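Putative ADP-Ribosyltransferase Scabin (Streptomyces scabiei 87.22, PDB 5EWY) probably transfers ADP-ribose from NAD+ to DNA, acting as a toxin of a plant-pathogenic bacterium. Local coordinates at residues R69-T74 against T118-D123; I137-G142 against G165-E170. One frame throughout, in Å; residues are numbered along the deposited sequence.

Contact 1: residues R69-T74 against T118-D123; sequences RTTCGT and TTYDHD. With 5TQ (4-(8-fluoranyl-6-oxidanylidene-1,3,4,5-tetrahydrobenzo[c][1,6]naphthyridin-2-yl)butanoic acid), chain B.
The long side chain of R69 runs past the phenol of Y120 in the opposite sense, and their meeting is mostly van der Waals. R69 CD lies 3.6 Å from Y120 OH and 3.9 Å from Y120 CE1, so methylenes brush the hydroxyl corner of the ring while the guanidinium, its plane 55° from that of the ring, keeps Y120 CE1 at its edge. With CG anti to the backbone N (chi1 162°) and the chain extended as far as NE, the arginine is long enough to lie alongside the ring and still reach backbone oxygens past it. T71 crosses the tyrosine nearly at a right angle, its OG1 at the ring edge.

Strand 115-119 of the ADP-ribosyltransferase fold ends here beside the inhibitor, whose fluorine F20 is 3.2 Å from T118 O. The chain then leaves the strand through an ST turn, in which T119 OG1 accepts from D121 N (2.9 Å, 165°).

Polar contact between the segments goes through water: one molecule sits 2.7 Å from T71 OG1 and donates to Y120 OH at 2.8 Å. The phenol suits this place because its hydroxyl also bonds to D144. R69 spends its charge on backbone oxygens, NH1 on a lone pair of G73 O at 2.9 Å and NH2 on the carbonyl of G141, while T71 O lies over one guanidinium face.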
loop_
_atom_site.group_PDB
_atom_site.type_symbol
_atom_site.label_atom_id
_atom_site.label_comp_id
_atom_site.label_asym_id
_atom_site.label_seq_id
_atom_site.Cartn_x
_atom_site.Cartn_y
_atom_site.Cartn_z
ATOM N N ARG A 69 -7.586 -8.282 -2.445
ATOM C CA ARG A 69 -6.962 -8.943 -1.311
ATOM C C ARG A 69 -8.002 -9.180 -0.221
ATOM O O ARG A 69 -8.796 -8.291 0.107
ATOM C CB ARG A 69 -5.839 -8.054 -0.796
ATOM C CG ARG A 69 -5.361 -8.377 0.620
ATOM C CD ARG A 69 -4.140 -7.540 0.929
ATOM N NE ARG A 69 -3.803 -7.431 2.354
ATOM C CZ ARG A 69 -4.334 -6.526 3.170
ATOM N NH1 ARG A 69 -3.956 -6.455 4.439
ATOM N NH2 ARG A 69 -5.280 -5.712 2.737
ATOM N N THR A 70 -8.025 -10.396 0.322
ATOM C CA THR A 70 -8.991 -10.750 1.351
ATOM C C THR A 70 -8.319 -11.071 2.673
ATOM O O THR A 70 -9.022 -11.371 3.644
ATOM C CB THR A 70 -9.892 -11.915 0.907
ATOM O OG1 THR A 70 -9.090 -13.065 0.637
ATOM C CG2 THR A 70 -10.666 -11.541 -0.342
ATOM N N THR A 71 -7.004 -11.079 2.730
ATOM C CA THR A 71 -6.283 -11.218 3.979
ATOM C C THR A 71 -6.121 -9.850 4.629
ATOM O O THR A 71 -6.458 -8.805 4.062
ATOM C CB THR A 71 -4.940 -11.890 3.734
ATOM O OG1 THR A 71 -4.188 -11.099 2.795
ATOM C CG2 THR A 71 -5.124 -13.282 3.172
ATOM N N CYS A 72 -5.501 -9.836 5.808
ATOM C CA CYS A 72 -5.443 -8.639 6.634
ATOM C C CYS A 72 -4.143 -8.617 7.412
ATOM O O CYS A 72 -4.080 -8.107 8.535
ATOM C CB CYS A 72 -6.636 -8.553 7.595
ATOM S SG CYS A 72 -6.872 -9.952 8.659
ATOM N N GLY A 73 -3.080 -9.112 6.801
ATOM C CA GLY A 73 -1.774 -8.972 7.385
ATOM C C GLY A 73 -1.206 -7.594 7.126
ATOM O O GLY A 73 -1.697 -6.829 6.293
ATOM N N THR A 74 -0.159 -7.277 7.875
ATOM C CA THR A 74 0.543 -6.021 7.698
ATOM C C THR A 74 1.113 -5.951 6.285
ATOM O O THR A 74 1.660 -6.937 5.777
ATOM C CB THR A 74 1.683 -5.919 8.699
ATOM O OG1 THR A 74 1.175 -6.086 10.021
ATOM C CG2 THR A 74 2.383 -4.555 8.613
ATOM N N THR A 118 1.555 -0.737 -2.381
ATOM C CA THR A 118 2.073 -1.325 -1.151
ATOM C C THR A 118 2.561 -2.713 -1.515
ATOM O O THR A 118 2.346 -3.202 -2.625
ATOM C CB THR A 118 1.002 -1.419 -0.049
ATOM O OG1 THR A 118 0.042 -2.430 -0.382
ATOM C CG2 THR A 118 0.295 -0.048 0.160
ATOM N N THR A 119 3.171 -3.388 -0.544
ATOM C CA THR A 119 3.683 -4.727 -0.780
ATOM C C THR A 119 3.416 -5.632 0.412
ATOM O O THR A 119 3.417 -5.195 1.558
ATOM C CB THR A 119 5.207 -4.685 -1.094
ATOM O OG1 THR A 119 5.716 -6.000 -1.260
ATOM C CG2 THR A 119 5.977 -3.973 -0.020
ATOM N N TYR A 120 3.325 -6.925 0.111
ATOM C CA TYR A 120 3.315 -7.938 1.147
ATOM C C TYR A 120 4.688 -8.145 1.775
ATOM O O TYR A 120 4.786 -8.785 2.828
ATOM C CB TYR A 120 2.889 -9.278 0.539
ATOM C CG TYR A 120 1.454 -9.414 0.091
ATOM C CD1 TYR A 120 0.429 -9.539 1.012
ATOM C CD2 TYR A 120 1.135 -9.550 -1.260
ATOM C CE1 TYR A 120 -0.882 -9.728 0.614
ATOM C CE2 TYR A 120 -0.186 -9.725 -1.665
ATOM C CZ TYR A 120 -1.177 -9.839 -0.714
ATOM O OH TYR A 120 -2.491 -10.027 -1.083
ATOM N N ASP A 121 5.752 -7.630 1.160
ATOM C CA ASP A 121 7.137 -7.934 1.536
ATOM C C ASP A 121 7.709 -6.826 2.415
ATOM O O ASP A 121 8.013 -5.716 1.928
ATOM C CB ASP A 121 7.950 -8.080 0.249
ATOM C CG ASP A 121 9.388 -8.449 0.486
ATOM O OD1 ASP A 121 9.807 -8.628 1.641
ATOM O OD2 ASP A 121 10.119 -8.556 -0.543
ATOM N N HIS A 122 7.892 -7.139 3.699
ATOM C CA HIS A 122 8.508 -6.218 4.642
ATOM C C HIS A 122 9.818 -5.638 4.127
ATOM O O HIS A 122 10.150 -4.484 4.449
ATOM C CB HIS A 122 8.730 -6.946 5.963
ATOM C CG HIS A 122 9.512 -6.141 6.952
ATOM N ND1 HIS A 122 10.889 -6.137 6.988
ATOM C CD2 HIS A 122 9.111 -5.244 7.888
ATOM C CE1 HIS A 122 11.303 -5.295 7.913
ATOM N NE2 HIS A 122 10.247 -4.738 8.478
ATOM N N ASP A 123 10.586 -6.435 3.402
ATOM C CA ASP A 123 11.950 -6.087 2.995
ATOM C C ASP A 123 12.056 -5.397 1.635
ATOM O O ASP A 123 13.175 -5.144 1.182
ATOM C CB ASP A 123 12.831 -7.337 2.983
ATOM C CG ASP A 123 12.974 -7.949 4.336
ATOM O OD1 ASP A 123 12.919 -7.234 5.348
ATOM O OD2 ASP A 123 13.116 -9.175 4.363
HETATM N N12 5TQ B . 6.897 4.100 -6.212
HETATM C C13 5TQ B . 7.330 4.714 -5.110
HETATM C C15 5TQ B . 6.926 4.813 -7.529
HETATM C C17 5TQ B . 5.252 6.728 -7.551
HETATM C C01 5TQ B . 5.730 -1.306 -3.534
HETATM C C02 5TQ B . 5.326 -2.011 -4.659
HETATM C C03 5TQ B . 5.303 -1.406 -5.912
HETATM C C04 5TQ B . 5.668 -0.072 -6.035
HETATM C C05 5TQ B . 6.102 0.661 -4.913
HETATM C C06 5TQ B . 6.112 0.030 -3.657
HETATM C C07 5TQ B . 6.571 0.770 -2.488
HETATM C C08 5TQ B . 6.494 2.047 -5.013
HETATM C C09 5TQ B . 6.913 2.695 -3.816
HETATM N N10 5TQ B . 6.920 2.064 -2.616
HETATM C C11 5TQ B . 6.528 2.799 -6.196
HETATM C C14 5TQ B . 7.312 4.088 -3.907
HETATM C C16 5TQ B . 6.711 6.319 -7.496
HETATM C C18 5TQ B . 4.631 6.740 -6.169
HETATM O O19 5TQ B . 6.602 0.223 -1.355
HETATM F F20 5TQ B . 4.972 -3.290 -4.533
HETATM O O21 5TQ B . 3.908 7.713 -5.830
HETATM O O22 5TQ B . 4.848 5.794 -5.390
HETATM O O HOH W 1 -3.730 -12.083 0.286
#

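Contact 2: residues I137-G142 against G165-E170; sequences IDAPGG and GGIRTE
I167 drives its two branches into the loop 137-142, one toward I137 and the other toward A139. Its CD1 meets CD1 of I137 at 4.1 Å, the two side chains crossing at about a right angle, whereas its CG2 rests 4.2 Å from A139 CB. CG2 stands anti to the backbone N and CG1 beside it (chi1 -53°), which sends the two branches to separate partners. A branched isoleucine suits this buried spot because one residue serves both neighbours, and the small A139 lets the backbones come within 7.4 Å, measured between the CA atoms of A139 and I167.

Further along the chain the packing gives way to polar, partly exposed residues. R168 and E170 form a salt bridge within their own segment: NE of R168 points almost straight at OE2 of E170 (2.9 Å, 176°), in the guanidinium plane but above that of the carboxylate. R168 NH1 bonds to the carbonyls of H50 and A52 as well, so the arginine ties in the N-terminal chain. The contact is plain apolar packing between two connections that each pass from one antiparallel sheet to the other, as befits the two-sheet core of the ADP-ribosyltransferase fold.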
loop_
_atom_site.group_PDB
_atom_site.type_symbol
_atom_site.label_atom_id
_atom_site.label_comp_id
_atom_site.label_asym_id
_atom_site.label_seq_id
_atom_site.Cartn_x
_atom_site.Cartn_y
_atom_site.Cartn_z
ATOM N N ILE A 137 1.396 -0.819 7.319
ATOM C CA ILE A 137 0.014 -0.523 6.947
ATOM C C ILE A 137 -0.873 -1.681 7.386
ATOM O O ILE A 137 -0.520 -2.853 7.177
ATOM C CB ILE A 137 -0.083 -0.310 5.426
ATOM C CG1 ILE A 137 0.673 0.968 5.080
ATOM C CG2 ILE A 137 -1.532 -0.241 4.929
ATOM C CD1 ILE A 137 1.033 1.087 3.615
ATOM N N ASP A 138 -2.014 -1.359 7.993
ATOM C CA ASP A 138 -2.983 -2.377 8.400
ATOM C C ASP A 138 -4.323 -1.894 7.856
ATOM O O ASP A 138 -5.045 -1.140 8.502
ATOM C CB ASP A 138 -2.983 -2.551 9.910
ATOM C CG ASP A 138 -4.072 -3.497 10.405
ATOM O OD1 ASP A 138 -4.536 -4.366 9.633
ATOM O OD2 ASP A 138 -4.447 -3.396 11.589
ATOM N N ALA A 139 -4.612 -2.281 6.612
ATOM C CA ALA A 139 -5.744 -1.729 5.890
ATOM C C ALA A 139 -6.504 -2.857 5.213
ATOM O O ALA A 139 -5.883 -3.815 4.727
ATOM C CB ALA A 139 -5.278 -0.765 4.778
ATOM N N PRO A 140 -7.820 -2.753 5.140
ATOM C CA PRO A 140 -8.612 -3.768 4.441
ATOM C C PRO A 140 -8.531 -3.551 2.945
ATOM O O PRO A 140 -8.415 -2.422 2.466
ATOM C CB PRO A 140 -10.046 -3.508 4.926
ATOM C CG PRO A 140 -10.069 -2.058 5.261
ATOM C CD PRO A 140 -8.676 -1.726 5.766
ATOM N N GLY A 141 -8.595 -4.652 2.217
ATOM C CA GLY A 141 -8.798 -4.575 0.777
ATOM C C GLY A 141 -7.529 -4.405 -0.020
ATOM O O GLY A 141 -6.487 -4.993 0.284
ATOM N N GLY A 142 -7.621 -3.587 -1.063
ATOM C CA GLY A 142 -6.517 -3.474 -2.009
ATOM C C GLY A 142 -6.614 -4.503 -3.113
ATOM O O GLY A 142 -7.203 -5.573 -2.966
ATOM N N GLY A 165 -7.672 4.772 -4.700
ATOM C CA GLY A 165 -8.040 5.848 -3.814
ATOM C C GLY A 165 -7.102 6.022 -2.649
ATOM O O GLY A 165 -7.346 6.892 -1.802
ATOM N N GLY A 166 -6.034 5.238 -2.589
ATOM C CA GLY A 166 -5.082 5.338 -1.503
ATOM C C GLY A 166 -5.611 4.786 -0.197
ATOM O O GLY A 166 -6.444 3.881 -0.166
ATOM N N ILE A 167 -5.054 5.317 0.890
ATOM C CA ILE A 167 -5.155 4.702 2.215
ATOM C C ILE A 167 -5.266 5.806 3.253
ATOM O O ILE A 167 -4.342 6.621 3.400
ATOM C CB ILE A 167 -3.915 3.851 2.526
ATOM C CG1 ILE A 167 -3.631 2.829 1.413
ATOM C CG2 ILE A 167 -4.087 3.141 3.886
ATOM C CD1 ILE A 167 -2.286 2.175 1.560
ATOM N N ARG A 168 -6.365 5.806 4.012
ATOM C CA ARG A 168 -6.553 6.783 5.076
ATOM C C ARG A 168 -5.538 6.572 6.193
ATOM O O ARG A 168 -5.075 5.456 6.442
ATOM C CB ARG A 168 -7.965 6.667 5.666
ATOM C CG ARG A 168 -9.060 7.146 4.730
ATOM C CD ARG A 168 -10.329 7.501 5.486
ATOM N NE ARG A 168 -10.985 6.326 6.057
ATOM C CZ ARG A 168 -11.680 5.436 5.354
ATOM N NH1 ARG A 168 -11.804 5.569 4.039
ATOM N NH2 ARG A 168 -12.250 4.404 5.966
ATOM N N THR A 169 -5.259 7.651 6.926
ATOM C CA THR A 169 -4.237 7.586 7.967
ATOM C C THR A 169 -4.598 6.589 9.072
ATOM O O THR A 169 -3.690 5.985 9.659
ATOM C CB THR A 169 -3.978 8.975 8.562
ATOM O OG1 THR A 169 -2.950 8.876 9.558
ATOM C CG2 THR A 169 -5.250 9.566 9.186
ATOM N N GLU A 170 -5.890 6.357 9.325
ATOM C CA GLU A 170 -6.272 5.417 10.388
ATOM C C GLU A 170 -5.756 4.011 10.104
ATOM O O GLU A 170 -5.764 3.167 11.015
ATOM C CB GLU A 170 -7.791 5.402 10.597
ATOM C CG GLU A 170 -8.595 4.809 9.454
ATOM C CD GLU A 170 -10.083 4.987 9.617
ATOM O OE1 GLU A 170 -10.686 4.257 10.441
ATOM O OE2 GLU A 170 -10.640 5.862 8.915
#

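How the contacts relate
R69 joins the two contacts directly. Its backbone N lies 2.8 Å from G142 O and its NH2 2.8 Å from A139 O, both probable hydrogen bonds, so the arginine beside Y120 in contact 1 also holds the loop 137-142 of contact 2. A second, apolar bridge runs through T118, whose CG2 packs 3.7 Å from I167 CD1; T74 CG2 adds packing at 3.7 Å from I137 O. The centres of the contacts are about 11 Å apart. Contact 1 reaches the inhibitor pocket itself through T118 and T119, while contact 2 lies farther off, the side chain of I137 being about 8 Å from the inhibitor.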